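DUTPase (Staphylococcus phage 11, PDB 4GV8) catalyses the hydrolysis of dUTP to dUMP and pyrophosphate as a homotrimeric jelly-roll enzyme, and probably has a second, moonlighting role. Local coordinates at residues V51-T62 against T77-L88; G89-I97 against G124-A135. All coordinates share one frame; numbering follows the deposited sequence.

After several earlier strands, the chain runs through strand 49-52, the turn at Pro54-Tyr57 and strand 57-63. It then passes through the short helix 65-70 and returns along strand 73-80. Contact 1 closes this loop by pairing 51-62 with 77-88. The chain goes straight on into strand 89-94, which opens contact 2. That contact closes only after a longer excursion, when 124-135 comes back against 89-97. The two loops therefore follow in series, neither nested nor crossed. They touch where Leu61 packs on Gly89 and Thr62 meets Ala135. Both reach one antiparallel sheet, and both hold residues of the same nucleotide pocket.

Contact 1. Residues V51-T62 against T77-L88; sequences VSIPEGYVGLLT and TGKIDAGYHGNL. With DUP (2'-deoxyuridine 5'-alpha,beta-imido-triphosphate), chain J.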
# COMPACT_ATOMS: atom_id res chain seq x y z
N VAL B 51 10.97 1.27 -18.54
CA VAL B 51 11.60 -0.04 -18.43
C VAL B 51 10.79 -0.98 -19.34
O VAL B 51 9.68 -0.64 -19.75
CB VAL B 51 11.65 -0.53 -16.94
CG1 VAL B 51 12.52 0.40 -16.07
CG2 VAL B 51 10.23 -0.67 -16.38
N SER B 52 11.36 -2.14 -19.69
CA SER B 52 10.63 -3.21 -20.36
C SER B 52 10.70 -4.48 -19.49
O SER B 52 11.63 -5.29 -19.61
CB SER B 52 11.20 -3.51 -21.75
OG SER B 52 10.33 -4.37 -22.46
N ILE B 53 9.71 -4.61 -18.61
CA ILE B 53 9.56 -5.79 -17.76
C ILE B 53 9.06 -6.93 -18.65
O ILE B 53 8.10 -6.77 -19.45
CB ILE B 53 8.57 -5.52 -16.59
CG1 ILE B 53 9.17 -4.41 -15.69
CG2 ILE B 53 8.23 -6.78 -15.75
CD1 ILE B 53 8.16 -3.74 -14.78
N PRO B 54 9.73 -8.08 -18.56
CA PRO B 54 9.21 -9.17 -19.39
C PRO B 54 7.87 -9.73 -18.86
O PRO B 54 7.55 -9.61 -17.66
CB PRO B 54 10.32 -10.23 -19.32
CG PRO B 54 11.48 -9.56 -18.68
CD PRO B 54 10.93 -8.48 -17.82
N GLU B 55 7.14 -10.36 -19.78
CA GLU B 55 5.93 -11.06 -19.46
C GLU B 55 6.22 -12.10 -18.35
O GLU B 55 7.28 -12.71 -18.31
CB GLU B 55 5.34 -11.70 -20.73
CG GLU B 55 3.87 -12.09 -20.53
CD GLU B 55 3.23 -12.79 -21.73
OE1 GLU B 55 3.86 -12.85 -22.83
OE2 GLU B 55 2.07 -13.26 -21.53
N GLY B 56 5.29 -12.25 -17.42
CA GLY B 56 5.51 -13.17 -16.31
C GLY B 56 6.15 -12.56 -15.07
O GLY B 56 6.52 -13.29 -14.13
N TYR B 57 6.33 -11.23 -15.09
CA TYR B 57 6.74 -10.40 -13.96
C TYR B 57 5.92 -9.12 -13.88
O TYR B 57 5.39 -8.66 -14.89
CB TYR B 57 8.22 -9.98 -14.11
CG TYR B 57 9.20 -11.11 -14.13
CD1 TYR B 57 9.63 -11.69 -12.94
CD2 TYR B 57 9.69 -11.61 -15.32
CE1 TYR B 57 10.52 -12.72 -12.93
CE2 TYR B 57 10.60 -12.67 -15.32
CZ TYR B 57 10.99 -13.22 -14.11
OH TYR B 57 11.89 -14.25 -14.05
N VAL B 58 5.85 -8.56 -12.68
CA VAL B 58 5.24 -7.26 -12.43
C VAL B 58 6.22 -6.39 -11.63
O VAL B 58 6.99 -6.90 -10.76
CB VAL B 58 3.92 -7.38 -11.68
CG1 VAL B 58 4.13 -7.85 -10.19
CG2 VAL B 58 3.17 -6.08 -11.80
N GLY B 59 6.26 -5.11 -11.99
CA GLY B 59 7.02 -4.18 -11.23
C GLY B 59 6.10 -3.55 -10.18
O GLY B 59 4.91 -3.26 -10.41
N LEU B 60 6.66 -3.33 -9.02
CA LEU B 60 5.98 -2.63 -7.93
C LEU B 60 6.76 -1.37 -7.65
O LEU B 60 7.90 -1.40 -7.14
CB LEU B 60 5.95 -3.50 -6.71
CG LEU B 60 5.23 -4.86 -6.90
CD1 LEU B 60 5.52 -5.67 -5.63
CD2 LEU B 60 3.73 -4.66 -7.20
N LEU B 61 6.16 -0.26 -8.04
CA LEU B 61 6.77 1.02 -7.87
C LEU B 61 6.26 1.56 -6.52
O LEU B 61 5.09 1.92 -6.36
CB LEU B 61 6.39 1.93 -9.05
CG LEU B 61 6.91 3.36 -9.06
CD1 LEU B 61 8.42 3.35 -9.10
CD2 LEU B 61 6.27 4.14 -10.22
N THR B 62 7.18 1.64 -5.56
CA THR B 62 6.80 1.62 -4.17
C THR B 62 7.65 2.54 -3.30
O THR B 62 8.73 3.03 -3.69
CB THR B 62 6.84 0.13 -3.70
OG1 THR B 62 6.01 -0.02 -2.52
CG2 THR B 62 8.26 -0.39 -3.50
N THR B 77 1.65 2.49 -4.17
CA THR B 77 2.36 1.46 -4.96
C THR B 77 1.68 1.24 -6.34
O THR B 77 0.48 0.99 -6.45
CB THR B 77 2.51 0.15 -4.13
OG1 THR B 77 3.34 0.43 -2.96
CG2 THR B 77 3.13 -1.00 -4.91
N GLY B 78 2.50 1.42 -7.36
CA GLY B 78 2.10 1.25 -8.74
C GLY B 78 2.46 -0.12 -9.22
O GLY B 78 3.57 -0.61 -8.98
N LYS B 79 1.50 -0.74 -9.88
CA LYS B 79 1.72 -2.04 -10.53
C LYS B 79 2.10 -1.73 -11.97
O LYS B 79 1.30 -1.17 -12.73
CB LYS B 79 0.47 -2.91 -10.42
CG LYS B 79 0.22 -3.43 -9.00
CD LYS B 79 -0.03 -2.42 -7.83
CE LYS B 79 -1.34 -1.63 -7.98
NZ LYS B 79 -1.67 -0.77 -6.80
N ILE B 80 3.33 -2.06 -12.32
CA ILE B 80 3.88 -1.76 -13.64
C ILE B 80 3.81 -3.04 -14.51
O ILE B 80 4.52 -4.02 -14.23
CB ILE B 80 5.37 -1.25 -13.57
CG1 ILE B 80 5.56 -0.21 -12.45
CG2 ILE B 80 5.87 -0.74 -14.95
CD1 ILE B 80 4.60 1.00 -12.49
N ASP B 81 2.93 -3.06 -15.53
CA ASP B 81 2.76 -4.26 -16.37
C ASP B 81 3.95 -4.48 -17.30
O ASP B 81 4.59 -3.51 -17.81
CB ASP B 81 1.48 -4.19 -17.21
CG ASP B 81 0.25 -3.94 -16.38
OD1 ASP B 81 -0.30 -4.89 -15.78
OD2 ASP B 81 -0.19 -2.76 -16.35
N ALA B 82 4.16 -5.76 -17.59
CA ALA B 82 5.09 -6.23 -18.64
C ALA B 82 4.95 -5.47 -19.98
O ALA B 82 5.96 -5.05 -20.61
CB ALA B 82 4.95 -7.75 -18.85
N GLY B 83 3.75 -5.15 -20.43
CA GLY B 83 3.76 -4.37 -21.74
C GLY B 83 4.03 -2.84 -21.72
O GLY B 83 3.94 -2.16 -22.75
N TYR B 84 4.36 -2.27 -20.57
CA TYR B 84 4.34 -0.82 -20.43
C TYR B 84 5.71 -0.20 -20.66
O TYR B 84 6.64 -0.41 -19.87
CB TYR B 84 3.85 -0.46 -19.04
CG TYR B 84 3.67 0.97 -18.85
CD1 TYR B 84 2.52 1.62 -19.34
CD2 TYR B 84 4.64 1.72 -18.21
CE1 TYR B 84 2.36 3.00 -19.15
CE2 TYR B 84 4.49 3.08 -18.03
CZ TYR B 84 3.36 3.72 -18.48
OH TYR B 84 3.25 5.09 -18.25
N HIS B 85 5.81 0.60 -21.73
CA HIS B 85 7.07 1.27 -22.10
C HIS B 85 7.01 2.79 -21.99
O HIS B 85 7.85 3.50 -22.54
CB HIS B 85 7.52 0.83 -23.49
CG HIS B 85 7.80 -0.67 -23.61
ND1 HIS B 85 7.73 -1.33 -24.79
CD2 HIS B 85 8.17 -1.61 -22.66
CE1 HIS B 85 8.03 -2.62 -24.60
NE2 HIS B 85 8.29 -2.80 -23.31
N GLY B 86 6.02 3.29 -21.25
CA GLY B 86 5.93 4.70 -20.95
C GLY B 86 6.75 5.14 -19.74
O GLY B 86 7.46 4.35 -19.07
N ASN B 87 6.60 6.43 -19.46
CA ASN B 87 7.22 7.15 -18.33
C ASN B 87 6.56 6.57 -17.06
O ASN B 87 5.32 6.49 -16.93
CB ASN B 87 6.93 8.66 -18.54
CG ASN B 87 7.89 9.59 -17.80
OD1 ASN B 87 8.44 9.26 -16.77
ND2 ASN B 87 8.05 10.82 -18.34
N LEU B 88 7.41 6.09 -16.18
CA LEU B 88 7.00 5.61 -14.88
C LEU B 88 6.68 6.87 -14.07
O LEU B 88 7.55 7.76 -13.89
CB LEU B 88 8.11 4.77 -14.23
CG LEU B 88 8.58 3.39 -14.82
CD1 LEU B 88 9.61 2.74 -13.86
CD2 LEU B 88 7.39 2.48 -15.11
O4 DUP J . 1.97 4.26 -9.85
C4 DUP J . 1.93 3.91 -11.16
C5 DUP J . 1.03 2.96 -11.62
C6 DUP J . 1.03 2.61 -12.93
N3 DUP J . 2.81 4.41 -12.05
C2 DUP J . 2.74 4.10 -13.36
O2 DUP J . 3.59 4.73 -14.19
N1 DUP J . 1.85 3.20 -13.82
C1' DUP J . 1.79 2.81 -15.24
C2' DUP J . 2.41 1.43 -15.47
C3' DUP J . 1.20 0.51 -15.66
O3' DUP J . 1.53 -0.63 -16.45
O4' DUP J . 0.40 2.71 -15.68
C4' DUP J . 0.11 1.41 -16.24
C5' DUP J . -1.31 0.95 -15.92
O5' DUP J . -1.53 0.70 -14.51
PA DUP J . -3.01 0.51 -13.96
O1A DUP J . -3.53 -0.70 -14.69
O2A DUP J . -2.75 0.48 -12.42
N3A DUP J . -3.93 1.90 -14.32
PB DUP J . -5.47 1.83 -15.04
O1B DUP J . -6.05 0.43 -14.90
O2B DUP J . -6.26 2.99 -14.40
O3B DUP J . -5.08 2.19 -16.61
PG DUP J . -5.13 1.18 -17.89
O2G DUP J . -6.53 1.35 -18.41
O1G DUP J . -4.82 -0.24 -17.39
O3G DUP J . -4.01 1.64 -18.79
O HOH W 1 8.11 1.80 -18.58
O HOH W 2 7.30 -2.76 -18.66
O HOH W 3 3.00 -7.67 -16.10
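Gly59 and Ile80 form the tight centre of this contact. Gly59 N bonds Ile80 O at 3.0 Å, and Ile80 N returns an almost straight bond (176°) to Gly59 O. Leu61 and Gly78 make the next hydrogen-bonded antiparallel pair. With no side chain on Gly59, Ile53 CD1 can meet Ile80 CG2 at 3.8 Å, the two isoleucines crossing at about a right angle. Ala82 CB fits against the carbonyls of Ile53 and Pro54. Segment 77-88 carries the Gly-x-Ile-Asp-x-x-Tyr motif that forms the deoxyuridine pocket of trimeric dUTPases. Ile80 CD1 touches Leu61 CB and the deoxyuridine of DUP. Leu61 CG lies opposite the backbone N (chi1 179°), which brings CD2 to DUP N3. Asp81 grips the sugar twice: its N donates to DUP O3', and OD2 accepts from O3' at 2.7 Å. The sugar lies over one face of the Tyr84 ring, C2' above its centre. At the far end, Thr62 OG1 donates to Thr77 OG1 at 2.7 Å.

The gap between the turns is looser and holds water. Water 2 accepts from Ile53 N and lies close to both Tyr84 O and Asp81 O. Water 3 bridges Tyr57 O and Ala82 N. On the exposed rim, His85 NE2 is 2.7 Å from Ser52 OG.

Strand 57-63 backs the pocket between strands 73-80 and 133-141. Lys79 NZ bonds Thr62 of the second subunit; Tyr57 stacks on Trp143 of the third.

Contact 2. Residues G89-I97 against G124-A135; sequences GINIKNDAI and GTYQINEGDKLA. With MG (magnesium ion), chain H; DUP (2'-deoxyuridine 5'-alpha,beta-imido-triphosphate), chain J.
At the uracil end of the nucleotide pocket, strand 89-94 turns Ile90 into the protein against Leu134 and Ala135; a magnesium site lies beyond its other end. Ile90 CD1 packs on Ala135 CB at 3.8 Å and on Leu134 CD2 at 3.9 Å. One residue before, Gly89 N donates to DUP O2, and Gly89 O accepts from DUP N3 at 2.7 Å. The backbone thus reads the base edge with two bonds. Ile92 meets Leu134 tip to tip, CD1 to CD1 at 4.0 Å. Leu134 CG lies opposite the backbone N (chi1 -179°), which lets its two methyls serve both isoleucines. Ile128 CD1 adds a more distant contact to Ile92.

This is buried apolar packing inside the jelly-roll. Strand 89-94 crosses the short segment 133-135 at 82°, with axes 8.8 Å apart. Leu134 and Ala135 form a classic beta bulge facing Ile29.

The polar part lies further along. Asn94 ND2 donates to Gly124 O at 2.7 Å, and the acceptor sits in the amide plane. The same nitrogen lies at the edge of the Tyr126 ring, 3.6 Å from CD2, with amide and ring planes 78° apart. Asn94 ND2 also bonds Leu37 O, while OD1 takes Ala96 N in an Asx turn. Next to it, Asp95 meets the magnesium ion with both oxygens, OD2 at 2.5 Å and OD1 farther off, and Asp95 of both other subunits shares the metal. Lys93 NZ forms a salt bridge to Asp95 OD1 and another to Asp95 OD2 of the second subunit.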
# COMPACT_ATOMS: atom_id res chain seq x y z
N GLY B 89 5.41 6.96 -13.65
CA GLY B 89 4.97 8.01 -12.76
C GLY B 89 4.80 7.54 -11.30
O GLY B 89 4.21 6.46 -11.02
N ILE B 90 5.33 8.35 -10.37
CA ILE B 90 5.20 8.14 -8.92
C ILE B 90 3.93 8.88 -8.37
O ILE B 90 3.86 10.12 -8.35
CB ILE B 90 6.46 8.62 -8.18
CG1 ILE B 90 7.70 7.76 -8.56
CG2 ILE B 90 6.25 8.58 -6.66
CD1 ILE B 90 9.07 8.33 -8.16
N ASN B 91 2.96 8.07 -7.95
CA ASN B 91 1.63 8.46 -7.50
C ASN B 91 1.68 8.86 -6.01
O ASN B 91 1.67 7.99 -5.13
CB ASN B 91 0.73 7.24 -7.71
CG ASN B 91 -0.77 7.53 -7.62
OD1 ASN B 91 -1.21 8.64 -7.28
ND2 ASN B 91 -1.58 6.51 -7.93
N ILE B 92 1.70 10.17 -5.75
CA ILE B 92 2.03 10.80 -4.44
C ILE B 92 0.92 11.72 -3.94
O ILE B 92 0.15 12.24 -4.74
CB ILE B 92 3.41 11.48 -4.49
CG1 ILE B 92 4.11 11.42 -3.14
CG2 ILE B 92 3.40 12.90 -5.07
CD1 ILE B 92 5.59 11.65 -3.30
N LYS B 93 0.77 11.79 -2.61
CA LYS B 93 -0.07 12.72 -1.89
C LYS B 93 0.75 13.26 -0.70
O LYS B 93 1.49 12.50 -0.04
CB LYS B 93 -1.33 12.03 -1.35
CG LYS B 93 -2.17 12.96 -0.49
CD LYS B 93 -3.51 12.36 -0.15
CE LYS B 93 -4.35 13.33 0.67
NZ LYS B 93 -5.57 12.76 1.30
N ASN B 94 0.63 14.55 -0.41
CA ASN B 94 1.04 15.06 0.88
C ASN B 94 -0.16 14.90 1.78
O ASN B 94 -1.14 15.67 1.64
CB ASN B 94 1.49 16.52 0.75
CG ASN B 94 1.98 17.11 2.06
OD1 ASN B 94 1.80 16.50 3.09
ND2 ASN B 94 2.50 18.38 2.02
N ASP B 95 -0.12 13.90 2.68
CA ASP B 95 -1.27 13.63 3.58
C ASP B 95 -1.24 14.41 4.93
O ASP B 95 -2.03 14.12 5.87
CB ASP B 95 -1.47 12.13 3.83
CG ASP B 95 -2.88 11.85 4.24
OD1 ASP B 95 -3.76 12.64 3.79
OD2 ASP B 95 -3.15 10.91 4.98
N ALA B 96 -0.36 15.42 5.04
CA ALA B 96 -0.43 16.37 6.17
C ALA B 96 -1.74 17.14 6.08
O ALA B 96 -2.31 17.34 4.98
CB ALA B 96 0.76 17.33 6.23
N ILE B 97 -2.27 17.47 7.27
CA ILE B 97 -3.51 18.24 7.40
C ILE B 97 -3.15 19.71 7.10
O ILE B 97 -2.05 20.18 7.42
CB ILE B 97 -4.16 18.09 8.82
CG1 ILE B 97 -4.76 16.71 9.01
CG2 ILE B 97 -5.28 19.11 9.03
CD1 ILE B 97 -5.70 16.28 7.91
N GLY B 124 4.11 22.51 6.46
CA GLY B 124 3.71 21.14 6.04
C GLY B 124 3.87 20.90 4.53
O GLY B 124 3.64 19.78 4.02
N THR B 125 4.25 21.96 3.81
CA THR B 125 4.57 21.91 2.39
C THR B 125 5.95 21.25 2.23
O THR B 125 6.88 21.53 3.01
CB THR B 125 4.59 23.35 1.77
OG1 THR B 125 3.27 23.89 1.78
CG2 THR B 125 5.12 23.31 0.34
N TYR B 126 6.06 20.37 1.23
CA TYR B 126 7.32 19.71 0.80
C TYR B 126 7.75 20.23 -0.56
O TYR B 126 6.91 20.56 -1.42
CB TYR B 126 7.15 18.18 0.69
CG TYR B 126 7.07 17.54 2.05
CD1 TYR B 126 8.20 16.99 2.65
CD2 TYR B 126 5.91 17.54 2.73
CE1 TYR B 126 8.16 16.43 3.89
CE2 TYR B 126 5.82 17.01 4.00
CZ TYR B 126 6.95 16.47 4.59
OH TYR B 126 6.86 15.91 5.83
N GLN B 127 9.07 20.34 -0.77
CA GLN B 127 9.58 20.47 -2.12
C GLN B 127 10.38 19.19 -2.51
O GLN B 127 11.33 18.76 -1.84
CB GLN B 127 10.43 21.72 -2.31
CG GLN B 127 10.75 21.95 -3.80
CD GLN B 127 11.37 23.29 -3.99
OE1 GLN B 127 10.77 24.29 -3.64
NE2 GLN B 127 12.63 23.31 -4.46
N ILE B 128 9.86 18.53 -3.53
CA ILE B 128 10.49 17.38 -4.16
C ILE B 128 11.35 18.02 -5.27
O ILE B 128 10.89 18.88 -6.04
CB ILE B 128 9.43 16.44 -4.79
CG1 ILE B 128 8.56 15.82 -3.69
CG2 ILE B 128 10.04 15.39 -5.71
CD1 ILE B 128 7.16 15.54 -4.15
N ASN B 129 12.60 17.64 -5.29
CA ASN B 129 13.57 18.18 -6.22
C ASN B 129 13.97 17.13 -7.19
O ASN B 129 14.09 15.93 -6.85
CB ASN B 129 14.78 18.71 -5.46
CG ASN B 129 14.41 19.88 -4.59
OD1 ASN B 129 13.84 20.86 -5.06
ND2 ASN B 129 14.62 19.74 -3.30
N GLU B 130 14.10 17.58 -8.42
CA GLU B 130 14.72 16.82 -9.49
C GLU B 130 15.93 16.12 -8.86
O GLU B 130 16.71 16.77 -8.17
CB GLU B 130 15.12 17.83 -10.60
CG GLU B 130 15.44 17.25 -11.97
CD GLU B 130 16.78 16.55 -12.02
OE1 GLU B 130 17.73 17.05 -11.38
OE2 GLU B 130 16.87 15.50 -12.69
N GLY B 131 16.05 14.79 -9.00
CA GLY B 131 17.23 14.05 -8.47
C GLY B 131 16.95 13.32 -7.15
O GLY B 131 17.72 12.45 -6.74
N ASP B 132 15.85 13.70 -6.49
CA ASP B 132 15.46 13.02 -5.23
C ASP B 132 15.21 11.54 -5.45
O ASP B 132 14.53 11.15 -6.41
CB ASP B 132 14.20 13.64 -4.58
CG ASP B 132 14.47 14.97 -3.91
OD1 ASP B 132 15.64 15.30 -3.70
OD2 ASP B 132 13.50 15.70 -3.59
N LYS B 133 15.79 10.74 -4.56
CA LYS B 133 15.60 9.27 -4.51
C LYS B 133 14.28 9.00 -3.73
O LYS B 133 14.25 8.82 -2.51
CB LYS B 133 16.79 8.62 -3.84
CG LYS B 133 16.87 7.12 -4.08
CD LYS B 133 17.89 6.45 -3.18
CE LYS B 133 19.29 6.59 -3.71
NZ LYS B 133 20.22 6.25 -2.59
N LEU B 134 13.18 9.08 -4.49
CA LEU B 134 11.83 9.23 -3.96
C LEU B 134 11.06 7.90 -3.77
O LEU B 134 10.18 7.81 -2.91
CB LEU B 134 11.04 10.14 -4.92
CG LEU B 134 9.60 10.46 -4.57
CD1 LEU B 134 9.54 11.12 -3.20
CD2 LEU B 134 8.87 11.32 -5.61
N ALA B 135 11.36 6.91 -4.60
CA ALA B 135 10.68 5.57 -4.58
C ALA B 135 11.67 4.48 -4.96
O ALA B 135 12.86 4.74 -5.22
CB ALA B 135 9.47 5.54 -5.54
MG MG H . -5.53 11.38 5.37
O4 DUP J . 1.97 4.26 -9.85
C4 DUP J . 1.93 3.91 -11.16
C5 DUP J . 1.03 2.96 -11.62
C6 DUP J . 1.03 2.61 -12.93
N3 DUP J . 2.81 4.41 -12.05
C2 DUP J . 2.74 4.10 -13.36
O2 DUP J . 3.59 4.73 -14.19
N1 DUP J . 1.85 3.20 -13.82
C1' DUP J . 1.79 2.81 -15.24
C2' DUP J . 2.41 1.43 -15.47
C3' DUP J . 1.20 0.51 -15.66
O3' DUP J . 1.53 -0.63 -16.45
O4' DUP J . 0.40 2.71 -15.68
C4' DUP J . 0.11 1.41 -16.24
C5' DUP J . -1.31 0.95 -15.92
O5' DUP J . -1.53 0.70 -14.51
PA DUP J . -3.01 0.51 -13.96
O1A DUP J . -3.53 -0.70 -14.69
O2A DUP J . -2.75 0.48 -12.42
N3A DUP J . -3.93 1.90 -14.32
PB DUP J . -5.47 1.83 -15.04
O1B DUP J . -6.05 0.43 -14.90
O2B DUP J . -6.26 2.99 -14.40
O3B DUP J . -5.08 2.19 -16.61
PG DUP J . -5.13 1.18 -17.89
O2G DUP J . -6.53 1.35 -18.41
O1G DUP J . -4.82 -0.24 -17.39
O3G DUP J . -4.01 1.64 -18.79
O HOH W 4 -4.62 13.35 6.43
O HOH W 5 -6.83 13.24 4.32
O HOH W 6 -7.26 11.75 7.22